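PDB 3BE4: adenylate kinase from Cryptosporidium parvum Iowa II, which probably transfers a phosphoryl group from ATP to AMP, as adenylate kinases do, and here holds the two-substrate mimic bis(adenosine)-5'-pentaphosphate. Local coordinates for residues 20-25 against 87-92; 32-37 against 80-85. One frame throughout, in Å; residues are numbered along the deposited sequence. Where two conformers were deposited one is given.

From the N terminus, strand 7-12 leads into helix 18-29, whose residues 20-25 form one side of interaction 1. The chain then runs up edge strand 32-35 and into helix 36-45, supplying residues 32-37 of interaction 2. After helices 52-60 and 66-78, loop 80-85 returns to Ala32 and closes interaction 2; strand 86-89 follows at once and closes interaction 1, so the second loop is nested inside the first. Strands 32-35 and 86-89 are neighbours in the parallel sheet, and Asp89 OD2 to His33 NE2 (2.7 Å) joins the two contacts. Both reach the same adenine of the inhibitor, while interaction 1 also grips a phosphate at the far end of its chain through Thr20.

Interaction 1. Residues 20-25 against 87-92; sequences TQCEFI and VLDGFP. With AP5 (bis(adenosine)-5'-pentaphosphate), chain C.
Cys22 and Ile25, one helical turn apart on helix 18-29, pack against Val87 of strand 86-89, an inner strand of the parallel sheet in this P-loop NTPase fold. Over residues 20-25 and 87-89 the two axes run nearly antiparallel, at 169°, and come within 10.0 Å. Val87 is the side chain that meets both helical residues. Its CB lies 4.1 Å from Ile25 CG2, and at CB the two branches part. CG1 sits between the backbone N and the carbonyl carbon (chi1 51°), which brings it to Ile25 CG2 at 3.9 Å and also beside the sulfur of Cys22. CG2, anti to the backbone N, has Cys22 SG as its nearest partner, at 3.8 Å. The sulfur thus lies against both methyls of the valine, while the Ile25 side chain crosses that of Val87 at an angle, its CG2 branch doing the touching. Two residues on, Asp89 also approaches the sulfur, its OD2 lying 4.0 Å from Cys22 SG; the stronger partner of that oxygen is His33 NE2, and a magnesium ion lies about 4 Å from the Asp89 side chain. Beyond this apolar seam both segments reach the inhibitor. On the strand side, the exocyclic amine N6A of one adenine donates to Gly90 O, near the edge of the Phe91 ring. On the helix side, phosphate oxygen O2E is gripped twice by Thr20, by N and by OG1, each at 2.8 Å.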
# COMPACT_ATOMS: atom_id res chain seq x y z
N THR A 20 -3.50 -5.02 4.18
CA THR A 20 -3.91 -6.30 4.84
C THR A 20 -3.07 -7.43 4.25
O THR A 20 -2.58 -8.31 5.07
CB THR A 20 -5.45 -6.49 4.57
OG1 THR A 20 -6.11 -5.47 5.32
CG2 THR A 20 -5.91 -7.86 5.14
N GLN A 21 -2.97 -7.51 2.95
CA GLN A 21 -2.20 -8.64 2.30
C GLN A 21 -0.73 -8.49 2.63
O GLN A 21 -0.02 -9.49 2.68
CB GLN A 21 -2.48 -8.63 0.83
CG GLN A 21 -3.96 -8.99 0.57
CD GLN A 21 -4.39 -10.36 1.20
OE1 GLN A 21 -3.55 -11.31 1.13
NE2 GLN A 21 -5.65 -10.53 1.58
N CYS A 22 -0.22 -7.28 2.83
CA CYS A 22 1.23 -7.12 3.13
C CYS A 22 1.62 -7.76 4.47
O CYS A 22 2.76 -8.06 4.69
CB CYS A 22 1.71 -5.69 3.04
SG CYS A 22 1.71 -5.13 1.36
N GLU A 23 0.65 -7.90 5.37
CA GLU A 23 0.96 -8.59 6.61
C GLU A 23 1.39 -10.00 6.33
O GLU A 23 2.37 -10.47 6.95
CB GLU A 23 -0.26 -8.58 7.57
CG GLU A 23 0.02 -9.48 8.81
CD GLU A 23 0.36 -8.56 9.99
OE1 GLU A 23 1.04 -7.49 9.78
OE2 GLU A 23 -0.12 -8.89 11.12
N PHE A 24 0.69 -10.77 5.49
CA PHE A 24 1.16 -12.18 5.26
C PHE A 24 2.38 -12.08 4.39
O PHE A 24 3.25 -12.90 4.52
CB PHE A 24 0.15 -13.25 4.70
CG PHE A 24 0.22 -13.48 3.20
CD1 PHE A 24 -0.52 -12.63 2.37
CD2 PHE A 24 0.88 -14.53 2.62
CE1 PHE A 24 -0.56 -12.74 0.94
CE2 PHE A 24 0.87 -14.70 1.23
CZ PHE A 24 0.14 -13.77 0.34
N ILE A 25 2.40 -11.19 3.39
CA ILE A 25 3.58 -11.20 2.49
C ILE A 25 4.88 -10.92 3.24
O ILE A 25 5.92 -11.56 3.00
CB ILE A 25 3.35 -10.13 1.38
CG1 ILE A 25 2.21 -10.56 0.42
CG2 ILE A 25 4.65 -9.90 0.57
CD1 ILE A 25 1.81 -9.39 -0.59
N VAL A 87 7.91 -5.31 -0.85
CA VAL A 87 6.58 -5.13 -1.43
C VAL A 87 6.15 -3.66 -1.25
O VAL A 87 6.14 -3.14 -0.14
CB VAL A 87 5.52 -6.11 -0.83
CG1 VAL A 87 5.46 -6.11 0.73
CG2 VAL A 87 4.16 -5.81 -1.46
N LEU A 88 6.00 -3.02 -2.39
CA LEU A 88 5.58 -1.54 -2.46
C LEU A 88 4.07 -1.49 -2.54
O LEU A 88 3.45 -2.24 -3.24
CB LEU A 88 6.20 -0.89 -3.71
CG LEU A 88 7.69 -1.01 -3.79
CD1 LEU A 88 8.22 -0.29 -5.08
CD2 LEU A 88 8.43 -0.63 -2.63
N ASP A 89 3.47 -0.59 -1.69
CA ASP A 89 2.04 -0.66 -1.46
C ASP A 89 1.64 0.87 -1.50
O ASP A 89 1.96 1.71 -0.65
CB ASP A 89 1.93 -1.22 0.00
CG ASP A 89 0.59 -0.93 0.68
OD1 ASP A 89 -0.34 -0.28 0.05
OD2 ASP A 89 0.50 -1.37 1.89
N GLY A 90 0.91 1.11 -2.59
CA GLY A 90 0.53 2.56 -2.75
C GLY A 90 1.60 3.36 -3.43
O GLY A 90 1.62 4.57 -3.28
N PHE A 91 2.65 2.70 -3.90
CA PHE A 91 3.75 3.40 -4.64
C PHE A 91 4.22 2.36 -5.59
O PHE A 91 4.43 1.22 -5.19
CB PHE A 91 4.92 3.79 -3.67
CG PHE A 91 6.08 4.34 -4.40
CD1 PHE A 91 6.22 5.73 -4.58
CD2 PHE A 91 6.97 3.49 -5.00
CE1 PHE A 91 7.31 6.22 -5.36
CE2 PHE A 91 8.07 4.01 -5.75
CZ PHE A 91 8.20 5.35 -5.96
N PRO A 92 4.52 2.74 -6.79
CA PRO A 92 4.17 4.09 -7.37
C PRO A 92 2.69 4.33 -7.53
O PRO A 92 1.96 3.38 -7.69
CB PRO A 92 4.78 4.00 -8.84
CG PRO A 92 4.88 2.58 -9.08
CD PRO A 92 5.18 1.86 -7.76
PA AP5 C . -2.42 5.11 2.07
O1A AP5 C . -2.19 4.95 3.58
O2A AP5 C . -1.76 4.20 1.14
O3A AP5 C . -3.99 5.14 1.78
PB AP5 C . -4.82 4.72 0.49
O1B AP5 C . -4.03 4.87 -0.72
O2B AP5 C . -6.19 5.41 0.63
O3B AP5 C . -5.00 3.08 0.81
PG AP5 C . -5.41 2.37 2.14
O1G AP5 C . -6.64 3.03 2.66
O2G AP5 C . -4.20 2.31 2.98
O3G AP5 C . -5.78 0.98 1.48
PD AP5 C . -5.17 -0.53 1.57
O1D AP5 C . -3.95 -0.48 2.38
O2D AP5 C . -5.17 -1.03 0.18
O3D AP5 C . -6.36 -1.31 2.30
PE AP5 C . -6.37 -1.92 3.77
O1E AP5 C . -6.09 -0.87 4.71
O2E AP5 C . -5.54 -3.19 3.85
O5F AP5 C . -2.01 6.57 1.56
C5F AP5 C . -2.44 7.61 2.46
C4F AP5 C . -2.37 8.91 1.56
O4F AP5 C . -1.02 9.32 1.55
C3F AP5 C . -2.78 8.83 0.14
O3F AP5 C . -4.18 8.96 -0.02
C2F AP5 C . -2.03 10.09 -0.36
O2F AP5 C . -2.64 11.32 0.19
C1F AP5 C . -0.67 9.94 0.29
N9A AP5 C . 0.19 9.10 -0.50
C8A AP5 C . 0.59 7.80 -0.10
N7A AP5 C . 1.39 7.27 -1.01
C5A AP5 C . 1.57 8.24 -2.01
C6A AP5 C . 2.34 8.24 -3.16
N6A AP5 C . 3.01 7.23 -3.71
N1A AP5 C . 2.24 9.44 -3.91
C2A AP5 C . 1.56 10.45 -3.43
N3A AP5 C . 0.80 10.50 -2.31
C4A AP5 C . 0.88 9.33 -1.53
O5J AP5 C . -7.85 -2.43 3.84
C5J AP5 C . -8.99 -1.44 3.96
C4J AP5 C . -10.05 -2.17 4.81
O4J AP5 C . -10.60 -3.36 4.21
C3J AP5 C . -9.55 -2.48 6.22
O3J AP5 C . -10.60 -2.28 7.14
C2J AP5 C . -9.35 -3.95 6.04
O2J AP5 C . -9.50 -4.65 7.27
C1J AP5 C . -10.42 -4.51 5.20
N9B AP5 C . -10.17 -5.62 4.34
C8B AP5 C . -8.96 -5.97 3.74
N7B AP5 C . -9.17 -7.04 2.96
C5B AP5 C . -10.49 -7.40 3.06
C6B AP5 C . -11.32 -8.32 2.35
N6B AP5 C . -10.77 -9.15 1.46
N1B AP5 C . -12.64 -8.37 2.66
C2B AP5 C . -13.19 -7.43 3.55
N3B AP5 C . -12.47 -6.46 4.19
C4B AP5 C . -11.12 -6.38 3.87

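Interaction 2. Residues 32-37 against 80-85; sequences AHLSTG and GVCVNG. With AP5 (bis(adenosine)-5'-pentaphosphate), chain C.
Ala32 and Val81 face each other through a methyl and a branch: the CB of each residue points at the opposite segment, and Val81 CG1 stops 3.9 Å from Ala32 CB. That branch stands anti to its own backbone N (chi1 171°), which sets it against the alanine methyl. Ala32 CB also rests 3.5 Å from Val81 O, touching backbone as well as side chain. One residue along, Cys82 reaches the fork of Leu34 with its sulfur, SG lying 4.0 Å from CD1 and 4.1 Å from CD2, nearly equidistant from the two methyls. These pairs join edge strand 32-35 of the parallel sheet to the loop that leaves helix 66-78 by a Schellman motif at Gly80 and passes through two type I turns, 80-83 and 82-85, before strand 86-89 begins. The second turn is closed by Gly85 N to Cys82 O and places Gly85 O opposite Ala32. Ala32 N donates to that oxygen at 3.0 Å in an almost straight bond (177°), although it comes from above the carbonyl plane. At the far end of 32-37 the chain turns into helix 36-45, with Ser35 OG capping Asp38 N. Here the first residues of the helix meet the inhibitor: Thr36 OG1 donates to adenine N7A at 2.8 Å, and Gly37 CA lies 3.4 Å from O5F of the inhibitor.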
# COMPACT_ATOMS: atom_id res chain seq x y z
N ALA A 32 10.53 -6.45 2.71
CA ALA A 32 10.32 -5.16 3.43
C ALA A 32 8.99 -4.58 2.91
O ALA A 32 8.82 -4.66 1.69
CB ALA A 32 11.40 -4.21 2.98
N HIS A 33 8.09 -4.13 3.78
CA HIS A 33 6.86 -3.60 3.27
C HIS A 33 7.05 -2.05 3.23
O HIS A 33 7.25 -1.42 4.30
CB HIS A 33 5.82 -3.94 4.28
CG HIS A 33 4.52 -3.30 3.99
ND1 HIS A 33 3.64 -3.01 5.00
CD2 HIS A 33 3.93 -2.91 2.82
CE1 HIS A 33 2.55 -2.42 4.49
NE2 HIS A 33 2.68 -2.41 3.16
N LEU A 34 6.92 -1.44 2.05
CA LEU A 34 6.98 -0.02 1.96
C LEU A 34 5.64 0.61 1.53
O LEU A 34 5.33 0.49 0.36
CB LEU A 34 8.04 0.38 0.93
CG LEU A 34 9.58 0.32 1.27
CD1 LEU A 34 10.04 -1.01 1.31
CD2 LEU A 34 10.43 1.00 0.17
N SER A 35 4.85 1.06 2.51
CA SER A 35 3.62 1.75 2.26
C SER A 35 4.01 3.20 2.34
O SER A 35 4.29 3.63 3.47
CB SER A 35 2.59 1.35 3.29
OG SER A 35 1.53 2.29 3.38
N THR A 36 3.95 3.99 1.20
CA THR A 36 4.30 5.33 1.35
C THR A 36 3.20 6.12 2.17
O THR A 36 3.59 7.12 2.84
CB THR A 36 4.38 5.98 -0.03
OG1 THR A 36 3.43 5.37 -0.84
CG2 THR A 36 5.77 5.67 -0.65
N GLY A 37 2.00 5.60 2.27
CA GLY A 37 0.98 6.28 3.16
C GLY A 37 1.40 6.04 4.63
O GLY A 37 1.41 7.01 5.41
N GLY A 80 19.73 0.11 2.36
CA GLY A 80 19.81 -1.42 2.25
C GLY A 80 18.58 -2.14 2.70
O GLY A 80 18.60 -3.38 2.84
N VAL A 81 17.50 -1.41 3.01
CA VAL A 81 16.23 -2.01 3.54
C VAL A 81 15.62 -3.02 2.55
O VAL A 81 14.88 -3.93 2.98
CB VAL A 81 15.24 -0.85 3.90
CG1 VAL A 81 13.83 -1.38 4.25
CG2 VAL A 81 15.80 -0.03 5.06
N CYS A 82 15.98 -2.91 1.26
CA CYS A 82 15.20 -3.63 0.23
C CYS A 82 15.95 -4.75 -0.40
O CYS A 82 15.51 -5.43 -1.33
CB CYS A 82 14.83 -2.70 -0.93
SG CYS A 82 13.73 -1.42 -0.25
N VAL A 83 17.23 -4.96 0.01
CA VAL A 83 18.08 -5.98 -0.62
C VAL A 83 17.55 -7.40 -0.52
O VAL A 83 17.78 -8.24 -1.45
CB VAL A 83 19.59 -5.87 -0.17
CG1 VAL A 83 20.07 -4.37 -0.17
CG2 VAL A 83 19.88 -6.71 1.19
N ASN A 84 16.81 -7.66 0.53
CA ASN A 84 16.16 -8.95 0.71
C ASN A 84 14.74 -9.07 0.10
O ASN A 84 14.02 -9.99 0.33
CB ASN A 84 16.20 -9.40 2.16
CG ASN A 84 17.57 -9.99 2.57
OD1 ASN A 84 18.36 -10.38 1.74
ND2 ASN A 84 17.79 -10.03 3.86
N GLY A 85 14.37 -8.10 -0.73
CA GLY A 85 13.07 -8.15 -1.38
C GLY A 85 12.18 -7.05 -0.74
O GLY A 85 12.43 -6.53 0.33
PA AP5 C . -2.42 5.11 2.07
O1A AP5 C . -2.19 4.95 3.58
O2A AP5 C . -1.76 4.20 1.14
O3A AP5 C . -3.99 5.14 1.78
PB AP5 C . -4.82 4.72 0.49
O1B AP5 C . -4.03 4.87 -0.72
O2B AP5 C . -6.19 5.41 0.63
O3B AP5 C . -5.00 3.08 0.81
PG AP5 C . -5.41 2.37 2.14
O1G AP5 C . -6.64 3.03 2.66
O2G AP5 C . -4.20 2.31 2.98
O3G AP5 C . -5.78 0.98 1.48
PD AP5 C . -5.17 -0.53 1.57
O1D AP5 C . -3.95 -0.48 2.38
O2D AP5 C . -5.17 -1.03 0.18
O3D AP5 C . -6.36 -1.31 2.30
PE AP5 C . -6.37 -1.92 3.77
O1E AP5 C . -6.09 -0.87 4.71
O2E AP5 C . -5.54 -3.19 3.85
O5F AP5 C . -2.01 6.57 1.56
C5F AP5 C . -2.44 7.61 2.46
C4F AP5 C . -2.37 8.91 1.56
O4F AP5 C . -1.02 9.32 1.55
C3F AP5 C . -2.78 8.83 0.14
O3F AP5 C . -4.18 8.96 -0.02
C2F AP5 C . -2.03 10.09 -0.36
O2F AP5 C . -2.64 11.32 0.19
C1F AP5 C . -0.67 9.94 0.29
N9A AP5 C . 0.19 9.10 -0.50
C8A AP5 C . 0.59 7.80 -0.10
N7A AP5 C . 1.39 7.27 -1.01
C5A AP5 C . 1.57 8.24 -2.01
C6A AP5 C . 2.34 8.24 -3.16
N6A AP5 C . 3.01 7.23 -3.71
N1A AP5 C . 2.24 9.44 -3.91
C2A AP5 C . 1.56 10.45 -3.43
N3A AP5 C . 0.80 10.50 -2.31
C4A AP5 C . 0.88 9.33 -1.53
O5J AP5 C . -7.85 -2.43 3.84
C5J AP5 C . -8.99 -1.44 3.96
C4J AP5 C . -10.05 -2.17 4.81
O4J AP5 C . -10.60 -3.36 4.21
C3J AP5 C . -9.55 -2.48 6.22
O3J AP5 C . -10.60 -2.28 7.14
C2J AP5 C . -9.35 -3.95 6.04
O2J AP5 C . -9.50 -4.65 7.27
C1J AP5 C . -10.42 -4.51 5.20
N9B AP5 C . -10.17 -5.62 4.34
C8B AP5 C . -8.96 -5.97 3.74
N7B AP5 C . -9.17 -7.04 2.96
C5B AP5 C . -10.49 -7.40 3.06
C6B AP5 C . -11.32 -8.32 2.35
N6B AP5 C . -10.77 -9.15 1.46
N1B AP5 C . -12.64 -8.37 2.66
C2B AP5 C . -13.19 -7.43 3.55
N3B AP5 C . -12.47 -6.46 4.19
C4B AP5 C . -11.12 -6.38 3.87